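Local coordinates for protein protease (Penicillium cyclopium, PDB 5Z6O) that cleaves peptide bonds as a subtilisin-family serine protease, probably hydrolysing casein, gelatin and type IV collagen, at residues V27-Y39 against G236-T248. Sequence-based numbering, arbitrary orientation.
Sequences VYDSTAGEGIVIY and GAAAYLMALEGTT
Ile36, just before strand 37-42 of the central parallel sheet of the subtilisin fold, and Ile38 within it pack on Ala239 of helix 227-245, the helix whose first turn carries the charge-relay Ser228. Alanine suits this site because its small side chain lets the chain come close: Ile36 CG2 lies 3.7 Å and Ile38 CD1 3.9 Å from Ala239 CB. With CG1 beside its backbone N (chi1 -54°), Ile36 lays CD1 crosswise against Met242 CB. Next to it, Gly33 brings its CA to 4.0 Å from Tyr240 CA; its positive phi favours glycine. Tyr240, its CG anti to the backbone N (chi1 174°), reaches strand 26-29, where its OH accepts a nearly straight hydrogen bond (167°) from Asp29 N, which lies in the ring plane. A phenylalanine here would probably leave Asp29 N without this acceptor. The looser flank lies toward the helix's C-terminal end, where exposed Leu244 lays CD1 against the Asp29 carboxylate. That carboxylate closes an Asx turn, OD2 accepting from Thr31 N. A water bridges the two segments, donating to Tyr240 O and Thr31 OG1 and accepting from Gly33 N. In turn, Thr31 OG1 donates to Asp29 OD2 over 2.7 Å, using the oxygen's anti lone pair.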
loop_
_atom_site.group_PDB
_atom_site.type_symbol
_atom_site.label_atom_id
_atom_site.label_comp_id
_atom_site.label_asym_id
_atom_site.label_seq_id
_atom_site.Cartn_x
_atom_site.Cartn_y
_atom_site.Cartn_z
ATOM N N VAL A 27 -1.092 -13.628 -11.691
ATOM C CA VAL A 27 -2.090 -14.685 -11.499
ATOM C C VAL A 27 -2.708 -14.489 -10.121
ATOM O O VAL A 27 -1.972 -14.384 -9.132
ATOM C CB VAL A 27 -1.462 -16.092 -11.603
ATOM C CG1 VAL A 27 -2.554 -17.148 -11.482
ATOM C CG2 VAL A 27 -0.695 -16.238 -12.918
ATOM N N TYR A 28 -4.044 -14.460 -10.056
ATOM C CA TYR A 28 -4.727 -14.131 -8.801
ATOM C C TYR A 28 -6.108 -14.779 -8.809
ATOM O O TYR A 28 -6.676 -15.038 -9.861
ATOM C CB TYR A 28 -4.819 -12.596 -8.596
ATOM C CG TYR A 28 -5.612 -11.894 -9.690
ATOM C CD1 TYR A 28 -5.006 -11.507 -10.900
ATOM C CD2 TYR A 28 -6.969 -11.657 -9.533
ATOM C CE1 TYR A 28 -5.753 -10.886 -11.916
ATOM C CE2 TYR A 28 -7.715 -11.012 -10.524
ATOM C CZ TYR A 28 -7.100 -10.666 -11.718
ATOM O OH TYR A 28 -7.866 -10.020 -12.636
ATOM N N ASP A 29 -6.654 -15.024 -7.634
ATOM C CA ASP A 29 -8.011 -15.567 -7.550
ATOM C C ASP A 29 -9.055 -14.519 -7.923
ATOM O O ASP A 29 -8.941 -13.342 -7.558
ATOM C CB ASP A 29 -8.292 -16.055 -6.128
ATOM C CG ASP A 29 -9.607 -16.738 -6.034
ATOM O OD1 ASP A 29 -9.651 -17.882 -6.515
ATOM O OD2 ASP A 29 -10.597 -16.120 -5.571
ATOM N N SER A 30 -10.108 -14.954 -8.620
ATOM C CA SER A 30 -11.115 -14.034 -9.150
ATOM C C SER A 30 -11.832 -13.227 -8.077
ATOM O O SER A 30 -12.449 -12.210 -8.420
ATOM C CB SER A 30 -12.166 -14.791 -9.944
ATOM O OG SER A 30 -12.767 -15.739 -9.074
ATOM N N THR A 31 -11.786 -13.640 -6.806
ATOM C CA THR A 31 -12.409 -12.811 -5.759
ATOM C C THR A 31 -11.824 -11.397 -5.770
ATOM O O THR A 31 -12.556 -10.417 -5.578
ATOM C CB THR A 31 -12.259 -13.427 -4.368
ATOM O OG1 THR A 31 -10.912 -13.840 -4.163
ATOM C CG2 THR A 31 -13.212 -14.631 -4.188
ATOM N N ALA A 32 -10.505 -11.285 -5.976
ATOM C CA ALA A 32 -9.847 -10.022 -6.343
ATOM C C ALA A 32 -10.121 -8.889 -5.359
ATOM O O ALA A 32 -10.170 -7.729 -5.757
ATOM C CB ALA A 32 -10.257 -9.594 -7.765
ATOM N N GLY A 33 -10.249 -9.195 -4.068
ATOM C CA GLY A 33 -10.452 -8.157 -3.087
ATOM C C GLY A 33 -11.834 -7.551 -3.078
ATOM O O GLY A 33 -12.037 -6.524 -2.440
ATOM N N GLU A 34 -12.807 -8.156 -3.739
ATOM C CA GLU A 34 -14.125 -7.538 -3.812
ATOM C C GLU A 34 -14.738 -7.390 -2.429
ATOM O O GLU A 34 -14.600 -8.267 -1.582
ATOM C CB GLU A 34 -15.065 -8.388 -4.695
ATOM C CG GLU A 34 -16.389 -7.682 -5.025
ATOM C CD GLU A 34 -17.141 -8.354 -6.184
ATOM O OE1 GLU A 34 -17.328 -9.587 -6.137
ATOM O OE2 GLU A 34 -17.523 -7.645 -7.140
ATOM N N GLY A 35 -15.389 -6.260 -2.196
ATOM C CA GLY A 35 -16.035 -6.020 -0.930
ATOM C C GLY A 35 -15.146 -5.458 0.150
ATOM O O GLY A 35 -15.633 -5.191 1.260
ATOM N N ILE A 36 -13.860 -5.269 -0.127
ATOM C CA ILE A 36 -12.936 -4.666 0.835
ATOM C C ILE A 36 -12.728 -3.200 0.478
ATOM O O ILE A 36 -12.537 -2.869 -0.690
ATOM C CB ILE A 36 -11.587 -5.397 0.844
ATOM C CG1 ILE A 36 -11.798 -6.887 1.068
ATOM C CG2 ILE A 36 -10.699 -4.808 1.964
ATOM C CD1 ILE A 36 -12.508 -7.199 2.411
ATOM N N VAL A 37 -12.711 -2.323 1.490
ATOM C CA VAL A 37 -12.488 -0.891 1.297
ATOM C C VAL A 37 -11.029 -0.581 1.600
ATOM O O VAL A 37 -10.503 -0.998 2.647
ATOM C CB VAL A 37 -13.414 -0.065 2.204
ATOM C CG1 VAL A 37 -13.135 1.424 2.019
ATOM C CG2 VAL A 37 -14.874 -0.416 1.894
ATOM N N ILE A 38 -10.375 0.139 0.699
ATOM C CA ILE A 38 -9.000 0.593 0.879
ATOM C C ILE A 38 -9.010 2.110 0.990
ATOM O O ILE A 38 -9.402 2.803 0.042
ATOM C CB ILE A 38 -8.104 0.162 -0.286
ATOM C CG1 ILE A 38 -8.032 -1.369 -0.387
ATOM C CG2 ILE A 38 -6.707 0.707 -0.061
ATOM C CD1 ILE A 38 -7.410 -1.875 -1.728
ATOM N N TYR A 39 -8.502 2.637 2.103
ATOM C CA TYR A 39 -8.364 4.082 2.248
ATOM C C TYR A 39 -6.971 4.504 1.808
ATOM O O TYR A 39 -5.982 4.076 2.401
ATOM C CB TYR A 39 -8.586 4.499 3.702
ATOM C CG TYR A 39 -9.984 4.204 4.175
ATOM C CD1 TYR A 39 -11.015 5.131 3.963
ATOM C CD2 TYR A 39 -10.276 3.005 4.849
ATOM C CE1 TYR A 39 -12.298 4.886 4.393
ATOM C CE2 TYR A 39 -11.581 2.736 5.270
ATOM C CZ TYR A 39 -12.576 3.693 5.041
ATOM O OH TYR A 39 -13.847 3.434 5.471
ATOM N N GLY A 236 -2.912 -3.785 -1.216
ATOM C CA GLY A 236 -3.724 -4.590 -2.115
ATOM C C GLY A 236 -3.712 -6.063 -1.741
ATOM O O GLY A 236 -4.747 -6.732 -1.816
ATOM N N ALA A 237 -2.542 -6.604 -1.391
ATOM C CA ALA A 237 -2.500 -8.015 -1.019
ATOM C C ALA A 237 -3.333 -8.286 0.231
ATOM O O ALA A 237 -3.943 -9.357 0.357
ATOM C CB ALA A 237 -1.042 -8.464 -0.798
ATOM N N ALA A 238 -3.348 -7.353 1.192
ATOM C CA ALA A 238 -4.187 -7.559 2.360
ATOM C C ALA A 238 -5.647 -7.598 1.971
ATOM O O ALA A 238 -6.395 -8.449 2.452
ATOM C CB ALA A 238 -3.955 -6.460 3.401
ATOM N N ALA A 239 -6.077 -6.679 1.098
ATOM C CA ALA A 239 -7.485 -6.697 0.690
ATOM C C ALA A 239 -7.814 -8.004 -0.026
ATOM O O ALA A 239 -8.852 -8.632 0.226
ATOM C CB ALA A 239 -7.777 -5.470 -0.195
ATOM N N TYR A 240 -6.907 -8.449 -0.897
ATOM C CA TYR A 240 -7.040 -9.729 -1.577
ATOM C C TYR A 240 -7.206 -10.887 -0.587
ATOM O O TYR A 240 -8.098 -11.736 -0.738
ATOM C CB TYR A 240 -5.805 -9.900 -2.437
ATOM C CG TYR A 240 -5.679 -11.219 -3.121
ATOM C CD1 TYR A 240 -6.437 -11.510 -4.253
ATOM C CD2 TYR A 240 -4.808 -12.169 -2.640
ATOM C CE1 TYR A 240 -6.318 -12.747 -4.889
ATOM C CE2 TYR A 240 -4.638 -13.412 -3.298
ATOM C CZ TYR A 240 -5.409 -13.677 -4.393
ATOM O OH TYR A 240 -5.238 -14.887 -4.997
ATOM N N LEU A 241 -6.341 -10.953 0.437
ATOM C CA LEU A 241 -6.405 -12.089 1.349
ATOM C C LEU A 241 -7.637 -12.010 2.236
ATOM O O LEU A 241 -8.185 -13.051 2.621
ATOM C CB LEU A 241 -5.136 -12.152 2.209
ATOM C CG LEU A 241 -3.899 -12.545 1.402
ATOM C CD1 LEU A 241 -2.631 -12.421 2.262
ATOM C CD2 LEU A 241 -4.051 -13.975 0.907
ATOM N N MET A 242 -8.071 -10.800 2.591
ATOM C CA MET A 242 -9.300 -10.664 3.361
ATOM C C MET A 242 -10.482 -11.228 2.599
ATOM O O MET A 242 -11.308 -11.946 3.169
ATOM C CB MET A 242 -9.576 -9.189 3.703
ATOM C CG MET A 242 -8.642 -8.659 4.768
ATOM S SD MET A 242 -8.911 -6.844 4.933
ATOM C CE MET A 242 -7.716 -6.556 6.231
ATOM N N ALA A 243 -10.595 -10.890 1.310
ATOM C CA ALA A 243 -11.757 -11.361 0.562
ATOM C C ALA A 243 -11.620 -12.833 0.206
ATOM O O ALA A 243 -12.635 -13.513 0.056
ATOM C CB ALA A 243 -11.962 -10.526 -0.704
ATOM N N LEU A 244 -10.386 -13.343 0.099
ATOM C CA LEU A 244 -10.155 -14.742 -0.283
ATOM C C LEU A 244 -10.257 -15.692 0.910
ATOM O O LEU A 244 -11.013 -16.668 0.881
ATOM C CB LEU A 244 -8.785 -14.873 -0.951
ATOM C CG LEU A 244 -8.329 -16.303 -1.289
ATOM C CD1 LEU A 244 -9.226 -16.863 -2.373
ATOM C CD2 LEU A 244 -6.867 -16.333 -1.734
ATOM N N GLU A 245 -9.474 -15.450 1.950
ATOM C CA GLU A 245 -9.348 -16.355 3.102
ATOM C C GLU A 245 -10.153 -15.904 4.307
ATOM O O GLU A 245 -10.269 -16.657 5.282
ATOM C CB GLU A 245 -7.883 -16.455 3.551
ATOM C CG GLU A 245 -6.924 -16.892 2.479
ATOM C CD GLU A 245 -5.488 -16.976 2.975
ATOM O OE1 GLU A 245 -5.180 -16.458 4.070
ATOM O OE2 GLU A 245 -4.660 -17.541 2.247
ATOM N N GLY A 246 -10.647 -14.680 4.294
ATOM C CA GLY A 246 -11.365 -14.158 5.438
ATOM C C GLY A 246 -10.480 -13.738 6.593
ATOM O O GLY A 246 -10.969 -13.623 7.722
ATOM N N THR A 247 -9.185 -13.536 6.368
ATOM C CA THR A 247 -8.351 -13.065 7.470
ATOM C C THR A 247 -8.809 -11.671 7.907
ATOM O O THR A 247 -9.342 -10.891 7.127
ATOM C CB THR A 247 -6.858 -13.078 7.073
ATOM O OG1 THR A 247 -6.063 -12.549 8.149
ATOM C CG2 THR A 247 -6.585 -12.242 5.871
ATOM N N THR A 248 -8.672 -11.387 9.190
ATOM C CA THR A 248 -9.116 -10.095 9.707
ATOM C C THR A 248 -7.956 -9.089 9.722
ATOM O O THR A 248 -6.776 -9.452 9.648
ATOM C CB THR A 248 -9.671 -10.251 11.124
ATOM O OG1 THR A 248 -8.701 -10.962 11.904
ATOM C CG2 THR A 248 -10.986 -11.035 11.094
HETATM O O HOH W 1 -9.593 -11.715 -3.007
#